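Local coordinates for protein autotransporter adhesin/invasin TibA (Escherichia coli, PDB 4Q1Q) that mediates adhesion to and invasion of human intestinal epithelial cells, drives bacterial aggregation through intercellular self-association, and enhances biofilm formation, at residues E244-S249 against K263-S268; G61-V66 against H82-S87. One frame throughout, in Å; residues are numbered along the deposited sequence.

Contact 1 of 2, residues E244-S249 against K263-S268; sequences ETTITS and KVIQNS. With 289 (D-glycero-alpha-D-manno-heptopyranose), chain B; 289 (D-glycero-alpha-D-manno-heptopyranose), chain C.
Two successive coils of the TibA passenger beta-helix meet where Thr246 pairs with Ile265, in a short parallel strand pairing that runs on to two heptosylated serines. The strand axes lie 4.7 Å apart, and three sound backbone bonds join them. Ile265 N gives its hydrogen to Thr245 O at 2.7 Å. Ile265 O then receives Ile247 N at 2.8 Å, and Ile247 O takes Asn267 N at 2.9 Å, a more bent bond.

Thr246 and Ile265 share the outer face. Thr246 OG1, turned opposite its own backbone N (chi1 -162°), crosses at a slant to the beta-branched Ile265, 3.4 Å from Ile265 CB, and makes a weak bond to Ile265 O. Beta-branched residues suit such positions because they favour the extended backbone. On the reverse face Ile247 reaches across to Val264, and both touch Leu253 in the interior; the modelled gap between Ile247 CD1 and Val264 CG1 is so short that this detail is doubtful. Just past the strands, the amide of Asn267 lies beside Thr248, with ND2 3.5 Å from Thr248 CA, while Thr248 OG1 bonds to Val228 O one coil back.

The segments then turn out to Ser249 and Ser268, whose OG atoms each carry a heptose: OG to C1 is 1.3 Å in the Ser249 link and the same in that of Ser268. Such a link needs a hydroxyl side chain, which serine offers with little bulk. In-register parallel pairing of equivalent positions on consecutive coils is characteristic of the right-handed beta-helix of autotransporter passengers.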
ATOM      1  N   GLU A 244     -12.807  -5.994  21.528  1.00 49.39           N
ATOM      2  CA  GLU A 244     -13.493  -4.717  21.381  1.00 53.35           C
ATOM      3  C   GLU A 244     -14.050  -4.679  19.969  1.00 52.47           C
ATOM      4  O   GLU A 244     -13.685  -3.831  19.162  1.00 58.71           O
ATOM      5  CB  GLU A 244     -12.573  -3.514  21.624  1.00 46.72           C
ATOM      6  CG  GLU A 244     -11.945  -3.442  23.006  1.00 55.60           C
ATOM      7  CD  GLU A 244     -10.940  -2.298  23.121  1.00 57.25           C
ATOM      8  OE1 GLU A 244      -9.922  -2.465  23.830  1.00 51.30           O
ATOM      9  OE2 GLU A 244     -11.153  -1.247  22.472  1.00 59.52           O
ATOM     10  N   THR A 245     -14.920  -5.635  19.675  1.00 55.99           N
ATOM     11  CA  THR A 245     -15.688  -5.615  18.447  1.00 53.89           C
ATOM     12  C   THR A 245     -17.086  -5.146  18.835  1.00 56.01           C
ATOM     13  O   THR A 245     -17.715  -5.656  19.764  1.00 57.05           O
ATOM     14  CB  THR A 245     -15.761  -7.012  17.813  1.00 51.59           C
ATOM     15  OG1 THR A 245     -14.438  -7.448  17.501  1.00 56.97           O
ATOM     16  CG2 THR A 245     -16.557  -6.992  16.535  1.00 56.21           C
ATOM     17  N   THR A 246     -17.617  -4.233  18.038  1.00 52.78           N
ATOM     18  CA  THR A 246     -19.024  -3.899  18.163  1.00 60.56           C
ATOM     19  C   THR A 246     -19.731  -4.399  16.901  1.00 56.86           C
ATOM     20  O   THR A 246     -19.274  -4.200  15.773  1.00 48.55           O
ATOM     21  CB  THR A 246     -19.222  -2.389  18.447  1.00 59.50           C
ATOM     22  OG1 THR A 246     -20.537  -2.179  18.976  1.00 68.73           O
ATOM     23  CG2 THR A 246     -19.078  -1.576  17.187  1.00 63.50           C
ATOM     24  N   ILE A 247     -20.834  -5.106  17.121  1.00 53.40           N
ATOM     25  CA  ILE A 247     -21.617  -5.650  16.020  1.00 59.76           C
ATOM     26  C   ILE A 247     -22.952  -4.920  16.028  1.00 55.99           C
ATOM     27  O   ILE A 247     -23.777  -5.103  16.930  1.00 56.67           O
ATOM     28  CB  ILE A 247     -21.883  -7.172  16.112  1.00 56.66           C
ATOM     29  CG1 ILE A 247     -20.591  -7.922  16.440  1.00 57.49           C
ATOM     30  CG2 ILE A 247     -22.481  -7.705  14.814  1.00 52.71           C
ATOM     31  CD1 ILE A 247     -20.422  -8.251  17.904  1.00 56.13           C
ATOM     32  N   THR A 248     -23.126  -4.134  14.974  1.00 54.92           N
ATOM     33  CA  THR A 248     -24.302  -3.321  14.784  1.00 55.45           C
ATOM     34  C   THR A 248     -25.366  -4.199  14.154  1.00 67.66           C
ATOM     35  O   THR A 248     -25.096  -5.188  13.469  1.00 65.52           O
ATOM     36  CB  THR A 248     -24.034  -2.112  13.868  1.00 56.94           C
ATOM     37  OG1 THR A 248     -23.863  -2.552  12.512  1.00 61.12           O
ATOM     38  CG2 THR A 248     -22.813  -1.320  14.354  1.00 51.48           C
ATOM     39  N   SER A 249     -26.597  -3.794  14.425  1.00 70.53           N
ATOM     40  CA  SER A 249     -27.765  -4.403  13.822  1.00 61.95           C
ATOM     41  C   SER A 249     -27.485  -4.738  12.369  1.00 60.02           C
ATOM     42  O   SER A 249     -27.164  -3.847  11.588  1.00 55.32           O
ATOM     43  CB  SER A 249     -28.938  -3.435  13.908  1.00 63.50           C
ATOM     44  OG  SER A 249     -30.144  -4.168  13.843  1.00 72.81           O
ATOM     45  N   LYS A 263     -14.472  -8.734  24.824  1.00 49.21           N
ATOM     46  CA  LYS A 263     -15.014  -7.389  24.849  1.00 53.05           C
ATOM     47  C   LYS A 263     -15.884  -7.159  23.633  1.00 52.54           C
ATOM     48  O   LYS A 263     -15.745  -6.168  22.927  1.00 49.85           O
ATOM     49  CB  LYS A 263     -13.902  -6.343  24.925  1.00 57.25           C
ATOM     50  CG  LYS A 263     -13.075  -6.494  26.187  1.00 55.20           C
ATOM     51  CD  LYS A 263     -12.423  -5.171  26.575  1.00 61.54           C
ATOM     52  CE  LYS A 263     -11.680  -5.287  27.897  1.00 62.34           C
ATOM     53  NZ  LYS A 263     -10.558  -6.257  27.771  1.00 66.94           N
ATOM     54  N   VAL A 264     -16.840  -8.060  23.450  1.00 53.98           N
ATOM     55  CA  VAL A 264     -17.780  -7.946  22.351  1.00 59.31           C
ATOM     56  C   VAL A 264     -18.982  -7.102  22.738  1.00 46.91           C
ATOM     57  O   VAL A 264     -19.607  -7.353  23.752  1.00 50.57           O
ATOM     58  CB  VAL A 264     -18.273  -9.322  21.857  1.00 50.66           C
ATOM     59  CG1 VAL A 264     -19.366  -9.128  20.825  1.00 50.43           C
ATOM     60  CG2 VAL A 264     -17.115 -10.099  21.248  1.00 49.90           C
ATOM     61  N   ILE A 265     -19.338  -6.164  21.867  1.00 52.53           N
ATOM     62  CA  ILE A 265     -20.507  -5.327  22.074  1.00 58.54           C
ATOM     63  C   ILE A 265     -21.483  -5.766  20.993  1.00 51.23           C
ATOM     64  O   ILE A 265     -21.337  -5.461  19.811  1.00 52.34           O
ATOM     65  CB  ILE A 265     -20.233  -3.807  21.970  1.00 63.14           C
ATOM     66  CG1 ILE A 265     -19.140  -3.388  22.958  1.00 66.11           C
ATOM     67  CG2 ILE A 265     -21.501  -3.008  22.249  1.00 57.37           C
ATOM     68  CD1 ILE A 265     -18.486  -2.057  22.640  1.00 81.35           C
ATOM     69  N   GLN A 266     -22.515  -6.467  21.443  1.00 54.48           N
ATOM     70  CA  GLN A 266     -23.495  -7.000  20.518  1.00 59.78           C
ATOM     71  C   GLN A 266     -24.758  -6.167  20.579  1.00 54.39           C
ATOM     72  O   GLN A 266     -25.545  -6.355  21.495  1.00 55.12           O
ATOM     73  CB  GLN A 266     -23.843  -8.437  20.903  1.00 59.35           C
ATOM     74  CG  GLN A 266     -24.873  -9.013  19.948  1.00 56.68           C
ATOM     75  CD  GLN A 266     -24.940 -10.520  20.007  1.00 54.16           C
ATOM     76  OE1 GLN A 266     -24.672 -11.124  21.047  1.00 45.41           O
ATOM     77  NE2 GLN A 266     -25.368 -11.118  18.899  1.00 48.00           N
ATOM     78  N   ASN A 267     -24.944  -5.262  19.627  1.00 57.49           N
ATOM     79  CA  ASN A 267     -26.212  -4.558  19.511  1.00 60.65           C
ATOM     80  C   ASN A 267     -27.355  -5.478  19.081  1.00 65.47           C
ATOM     81  O   ASN A 267     -27.156  -6.556  18.515  1.00 71.17           O
ATOM     82  CB  ASN A 267     -26.159  -3.443  18.464  1.00 61.37           C
ATOM     83  CG  ASN A 267     -25.175  -2.338  18.787  1.00 56.23           C
ATOM     84  OD1 ASN A 267     -24.662  -2.198  19.900  1.00 54.83           O
ATOM     85  ND2 ASN A 267     -24.861  -1.572  17.753  1.00 51.57           N
ATOM     86  N   SER A 268     -28.564  -4.974  19.284  1.00 56.61           N
ATOM     87  CA  SER A 268     -29.790  -5.660  18.907  1.00 64.84           C
ATOM     88  C   SER A 268     -29.853  -5.808  17.386  1.00 62.73           C
ATOM     89  O   SER A 268     -29.626  -4.846  16.650  1.00 68.98           O
ATOM     90  CB  SER A 268     -30.967  -4.874  19.491  1.00 62.97           C
ATOM     91  OG  SER A 268     -32.163  -5.636  19.576  1.00 74.49           O
TER
HETATM   92  O7  289 B 426     -29.635  -0.809   9.088  1.00 84.65           O
HETATM   93  C7  289 B 426     -29.839  -1.539  10.305  1.00 87.39           C
HETATM   94  C6  289 B 426     -31.167  -2.295  10.252  1.00 88.16           C
HETATM   95  O6  289 B 426     -31.508  -2.615   8.898  1.00 94.98           O
HETATM   96  C5  289 B 426     -31.117  -3.562  11.100  1.00 77.26           C
HETATM   97  O5  289 B 426     -31.348  -3.154  12.451  1.00 69.63           O
HETATM   98  C1  289 B 426     -31.341  -4.265  13.345  1.00 72.54           C
HETATM   99  C2  289 B 426     -32.480  -5.226  13.036  1.00 78.02           C
HETATM  100  O2  289 B 426     -33.740  -4.556  13.110  1.00 70.17           O
HETATM  101  C3  289 B 426     -32.206  -5.774  11.642  1.00 78.34           C
HETATM  102  O3  289 B 426     -33.209  -6.732  11.288  1.00 84.66           O
HETATM  103  C4  289 B 426     -32.136  -4.611  10.657  1.00 74.32           C
HETATM  104  O4  289 B 426     -31.787  -5.149   9.378  1.00 83.74           O
HETATM  105  O7  289 C 427     -32.910  -0.039  17.978  1.00 97.21           O
HETATM  106  C7  289 C 427     -32.638  -1.439  18.109  1.00 82.51           C
HETATM  107  C6  289 C 427     -33.948  -2.217  18.177  1.00 83.88           C
HETATM  108  O6  289 C 427     -34.790  -1.928  17.056  1.00 89.50           O
HETATM  109  C5  289 C 427     -33.668  -3.717  18.187  1.00 73.80           C
HETATM  110  O5  289 C 427     -33.645  -4.100  19.566  1.00 67.80           O
HETATM  111  C1  289 C 427     -33.437  -5.489  19.824  1.00 66.35           C
HETATM  112  C2  289 C 427     -34.596  -6.258  19.206  1.00 65.04           C
HETATM  113  O2  289 C 427     -35.891  -5.842  19.650  1.00 68.63           O
HETATM  114  C3  289 C 427     -34.462  -6.022  17.705  1.00 71.23           C
HETATM  115  O3  289 C 427     -35.393  -6.852  17.013  1.00 66.88           O
HETATM  116  C4  289 C 427     -34.673  -4.547  17.386  1.00 75.64           C
HETATM  117  O4  289 C 427     -34.543  -4.407  15.964  1.00 85.67           O

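Contact 2 of 2, residues G61-V66 against H82-S87; sequences GGVQHV and HQHVSS. With 289 (D-glycero-alpha-D-manno-heptopyranose), chain I; 289 (D-glycero-alpha-D-manno-heptopyranose), chain J.
His65 and His84, neighbours on adjacent coils, together grasp a single heptose that is itself covalently tied to Ser86 of the same surface. In this parallel beta-helix the strands 63-66 and 82-85 pair in register, and the sugar lies against the outer face formed by Val63, His65, His82 and His84. His65 ND1 meets heptose O2 at 2.7 Å and His84 ND1 meets O3 at 2.9 Å, each hydroxyl oxygen lying at the edge of its ring, in plane; either partner could donate. A histidine suits each place because a ring nitrogen can give or take a hydrogen. With CG beside the backbone N (chi1 -62°), the His65 ring also presents its face to the edge of His84 in an offset edge-to-face pair, planes 72° apart and centroids 5.3 Å apart. Val63 CG2 sits over one face of the His84 ring, while Tyr46 of the preceding coil stacks on His65 and Phe105 meets His84 edge-to-face.

The inner face is different. Gln64 and Gln83 extend side by side, their amide planes only 12° apart, and Gln83 NE2 donates to Gln64 OE1 at 2.7 Å. Because an amide can donate and accept at once, the row continues: Gln64 NE2 reaches Gln45 OE1, and Gln83 OE1 takes Gln102 NE2. Ser75 OG also bonds Gln64 OE1, so these buried amides are well satisfied. Beside them Val66 and Val85 supply the apolar filling, CG2 to CG2 at 4.4 Å. Five backbone bonds stitch the strands together; in the last, Ser86 N donates to Val66 O at 2.8 Å, and the OG of that same Ser86 is joined to heptose C1 at 1.3 Å.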
ATOM      1  N   GLY A  61      15.235  -1.562 -17.972  1.00 57.83           N
ATOM      2  CA  GLY A  61      16.646  -1.350 -17.660  1.00 55.28           C
ATOM      3  C   GLY A  61      17.031   0.103 -17.488  1.00 53.67           C
ATOM      4  O   GLY A  61      18.212   0.382 -17.309  1.00 63.74           O
ATOM      5  N   GLY A  62      16.075   1.027 -17.558  1.00 57.92           N
ATOM      6  CA  GLY A  62      16.293   2.402 -17.090  1.00 57.71           C
ATOM      7  C   GLY A  62      15.976   2.691 -15.626  1.00 53.88           C
ATOM      8  O   GLY A  62      14.990   2.186 -15.092  1.00 55.76           O
ATOM      9  N   VAL A  63      16.788   3.525 -14.986  1.00 52.50           N
ATOM     10  CA  VAL A  63      16.583   3.979 -13.606  1.00 57.71           C
ATOM     11  C   VAL A  63      16.549   5.507 -13.397  1.00 55.87           C
ATOM     12  O   VAL A  63      17.449   6.209 -13.873  1.00 53.87           O
ATOM     13  CB  VAL A  63      17.686   3.403 -12.701  1.00 54.89           C
ATOM     14  CG1 VAL A  63      19.049   3.972 -13.063  1.00 66.30           C
ATOM     15  CG2 VAL A  63      17.393   3.684 -11.234  1.00 61.58           C
ATOM     16  N   GLN A  64      15.527   6.006 -12.695  1.00 54.09           N
ATOM     17  CA  GLN A  64      15.450   7.376 -12.149  1.00 54.70           C
ATOM     18  C   GLN A  64      15.746   7.405 -10.650  1.00 54.14           C
ATOM     19  O   GLN A  64      14.988   6.842  -9.862  1.00 52.73           O
ATOM     20  CB  GLN A  64      14.058   8.000 -12.353  1.00 57.28           C
ATOM     21  CG  GLN A  64      13.874   9.432 -11.851  1.00 61.51           C
ATOM     22  CD  GLN A  64      12.461   9.969 -12.038  1.00 65.20           C
ATOM     23  OE1 GLN A  64      11.488   9.389 -11.551  1.00 60.13           O
ATOM     24  NE2 GLN A  64      12.328  11.080 -12.758  1.00 59.65           N
ATOM     25  N   HIS A  65      16.842   8.042 -10.256  1.00 47.13           N
ATOM     26  CA  HIS A  65      17.213   8.222  -8.864  1.00 46.07           C
ATOM     27  C   HIS A  65      16.746   9.578  -8.356  1.00 58.21           C
ATOM     28  O   HIS A  65      17.151  10.612  -8.906  1.00 50.53           O
ATOM     29  CB  HIS A  65      18.730   8.159  -8.686  1.00 52.44           C
ATOM     30  CG  HIS A  65      19.335   6.850  -9.080  1.00 62.38           C
ATOM     31  ND1 HIS A  65      19.807   5.946  -8.150  1.00 61.36           N
ATOM     32  CD2 HIS A  65      19.539   6.289 -10.296  1.00 62.73           C
ATOM     33  CE1 HIS A  65      20.264   4.877  -8.777  1.00 59.73           C
ATOM     34  NE2 HIS A  65      20.094   5.051 -10.076  1.00 66.00           N
ATOM     35  N   VAL A  66      15.912   9.567  -7.317  1.00 52.96           N
ATOM     36  CA  VAL A  66      15.489  10.803  -6.659  1.00 53.91           C
ATOM     37  C   VAL A  66      16.145  10.968  -5.299  1.00 55.30           C
ATOM     38  O   VAL A  66      15.746  10.344  -4.316  1.00 58.75           O
ATOM     39  CB  VAL A  66      13.972  10.878  -6.438  1.00 49.21           C
ATOM     40  CG1 VAL A  66      13.598  12.260  -5.931  1.00 55.24           C
ATOM     41  CG2 VAL A  66      13.232  10.512  -7.715  1.00 53.13           C
ATOM     42  N   HIS A  82      12.866   1.232 -13.220  1.00 49.81           N
ATOM     43  CA  HIS A  82      12.935   1.496 -11.779  1.00 58.87           C
ATOM     44  C   HIS A  82      12.932   2.985 -11.433  1.00 57.46           C
ATOM     45  O   HIS A  82      13.696   3.727 -12.050  1.00 61.30           O
ATOM     46  CB  HIS A  82      14.214   0.912 -11.169  1.00 60.63           C
ATOM     47  CG  HIS A  82      14.215  -0.582 -11.079  1.00 67.95           C
ATOM     48  ND1 HIS A  82      13.647  -1.262 -10.022  1.00 67.78           N
ATOM     49  CD2 HIS A  82      14.707  -1.528 -11.914  1.00 71.84           C
ATOM     50  CE1 HIS A  82      13.772  -2.563 -10.222  1.00 69.94           C
ATOM     51  NE2 HIS A  82      14.412  -2.749 -11.363  1.00 78.29           N
ATOM     52  N   GLN A  83      12.069   3.413 -10.512  1.00 50.31           N
ATOM     53  CA  GLN A  83      12.223   4.681  -9.786  1.00 49.34           C
ATOM     54  C   GLN A  83      12.639   4.420  -8.338  1.00 53.72           C
ATOM     55  O   GLN A  83      11.913   3.697  -7.645  1.00 46.39           O
ATOM     56  CB  GLN A  83      10.926   5.494  -9.760  1.00 48.31           C
ATOM     57  CG  GLN A  83      11.060   6.826  -9.039  1.00 52.98           C
ATOM     58  CD  GLN A  83       9.757   7.598  -8.994  1.00 60.08           C
ATOM     59  OE1 GLN A  83       8.770   7.147  -8.403  1.00 56.88           O
ATOM     60  NE2 GLN A  83       9.735   8.756  -9.648  1.00 57.72           N
ATOM     61  N   HIS A  84      13.814   4.918  -7.944  1.00 45.70           N
ATOM     62  CA  HIS A  84      14.309   4.836  -6.580  1.00 47.39           C
ATOM     63  C   HIS A  84      14.127   6.200  -5.940  1.00 51.37           C
ATOM     64  O   HIS A  84      14.814   7.153  -6.317  1.00 52.51           O
ATOM     65  CB  HIS A  84      15.805   4.510  -6.500  1.00 51.70           C
ATOM     66  CG  HIS A  84      16.169   3.125  -6.932  1.00 55.97           C
ATOM     67  ND1 HIS A  84      17.467   2.661  -6.902  1.00 60.43           N
ATOM     68  CD2 HIS A  84      15.414   2.108  -7.418  1.00 56.07           C
ATOM     69  CE1 HIS A  84      17.502   1.431  -7.385  1.00 57.19           C
ATOM     70  NE2 HIS A  84      16.268   1.069  -7.695  1.00 54.45           N
ATOM     71  N   VAL A  85      13.228   6.294  -4.965  1.00 51.64           N
ATOM     72  CA  VAL A  85      13.075   7.525  -4.193  1.00 44.97           C
ATOM     73  C   VAL A  85      13.820   7.398  -2.887  1.00 48.83           C
ATOM     74  O   VAL A  85      13.359   6.783  -1.922  1.00 50.64           O
ATOM     75  CB  VAL A  85      11.619   7.843  -3.838  1.00 43.58           C
ATOM     76  CG1 VAL A  85      11.500   9.172  -3.106  1.00 46.53           C
ATOM     77  CG2 VAL A  85      10.792   7.872  -5.107  1.00 46.25           C
ATOM     78  N   SER A  86      14.991   8.009  -2.890  1.00 49.47           N
ATOM     79  CA  SER A  86      15.864   7.924  -1.734  1.00 49.74           C
ATOM     80  C   SER A  86      15.577   9.037  -0.745  1.00 46.14           C
ATOM     81  O   SER A  86      14.744   9.911  -0.963  1.00 57.17           O
ATOM     82  CB  SER A  86      17.336   7.977  -2.156  1.00 51.94           C
ATOM     83  OG  SER A  86      17.619   6.957  -3.096  1.00 53.37           O
ATOM     84  N   SER A  87      16.318   8.956   0.350  1.00 47.09           N
ATOM     85  CA  SER A  87      16.121   9.763   1.535  1.00 53.80           C
ATOM     86  C   SER A  87      16.033  11.240   1.177  1.00 57.28           C
ATOM     87  O   SER A  87      16.946  11.775   0.560  1.00 52.32           O
ATOM     88  CB  SER A  87      17.289   9.457   2.475  1.00 59.22           C
ATOM     89  OG  SER A  87      17.145  10.036   3.763  1.00 66.40           O
TER
HETATM   90  O7  289 I 407      21.429   6.117   1.175  1.00 88.43           O
HETATM   91  C7  289 I 407      20.465   5.653   0.222  1.00 76.09           C
HETATM   92  C6  289 I 407      20.888   6.149  -1.153  1.00 72.74           C
HETATM   93  O6  289 I 407      22.208   5.656  -1.423  1.00 72.32           O
HETATM   94  C5  289 I 407      19.811   5.774  -2.173  1.00 65.99           C
HETATM   95  O5  289 I 407      19.638   7.029  -2.837  1.00 58.46           O
HETATM   96  C1  289 I 407      18.660   6.971  -3.878  1.00 59.02           C
HETATM   97  C2  289 I 407      19.103   6.043  -5.000  1.00 58.06           C
HETATM   98  O2  289 I 407      20.335   6.496  -5.579  1.00 56.92           O
HETATM   99  C3  289 I 407      19.193   4.648  -4.393  1.00 61.06           C
HETATM  100  O3  289 I 407      19.697   3.788  -5.411  1.00 70.25           O
HETATM  101  C4  289 I 407      20.089   4.634  -3.159  1.00 66.11           C
HETATM  102  O4  289 I 407      19.831   3.368  -2.544  1.00 69.10           O
HETATM  103  O7  289 J 408      20.893  12.526   2.684  1.00100.04           O
HETATM  104  C7  289 J 408      21.187  12.993   4.004  1.00 91.26           C
HETATM  105  C6  289 J 408      20.336  12.178   4.967  1.00 96.69           C
HETATM  106  O6  289 J 408      20.700  12.523   6.307  1.00106.40           O
HETATM  107  C5  289 J 408      18.851  12.432   4.713  1.00 91.36           C
HETATM  108  O5  289 J 408      18.318  11.337   3.967  1.00 88.30           O
HETATM  109  C1  289 J 408      18.128  10.084   4.630  1.00 80.46           C
HETATM  110  C2  289 J 408      17.363  10.198   5.948  1.00 87.32           C
HETATM  111  O2  289 J 408      18.204   9.829   7.047  1.00 76.44           O
HETATM  112  C3  289 J 408      16.853  11.630   6.085  1.00 82.58           C
HETATM  113  O3  289 J 408      16.177  11.724   7.338  1.00 79.88           O
HETATM  114  C4  289 J 408      17.998  12.634   5.963  1.00 85.09           C
HETATM  115  O4  289 J 408      17.427  13.944   5.888  1.00 94.14           O

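In the fold
Contact 2 comes first along the chain and closes before contact 1 begins. Their centres are about 47 Å apart and their nearest atoms about 36 Å apart, on opposite sides of the chain's centre, so they do not touch. Strands 63-66 and 82-85 of contact 2 are neighbours in one long parallel face, whereas strands 241-247 and 260-266 of contact 1 lie on another part of the coil, close to the C-terminal end of the modelled chain. Both join consecutive coils of the same solenoid. Heptose-bearing serines at each site place sugars toward both ends of this passenger fragment, consistent with glycosylation spread over much of the fragment's length.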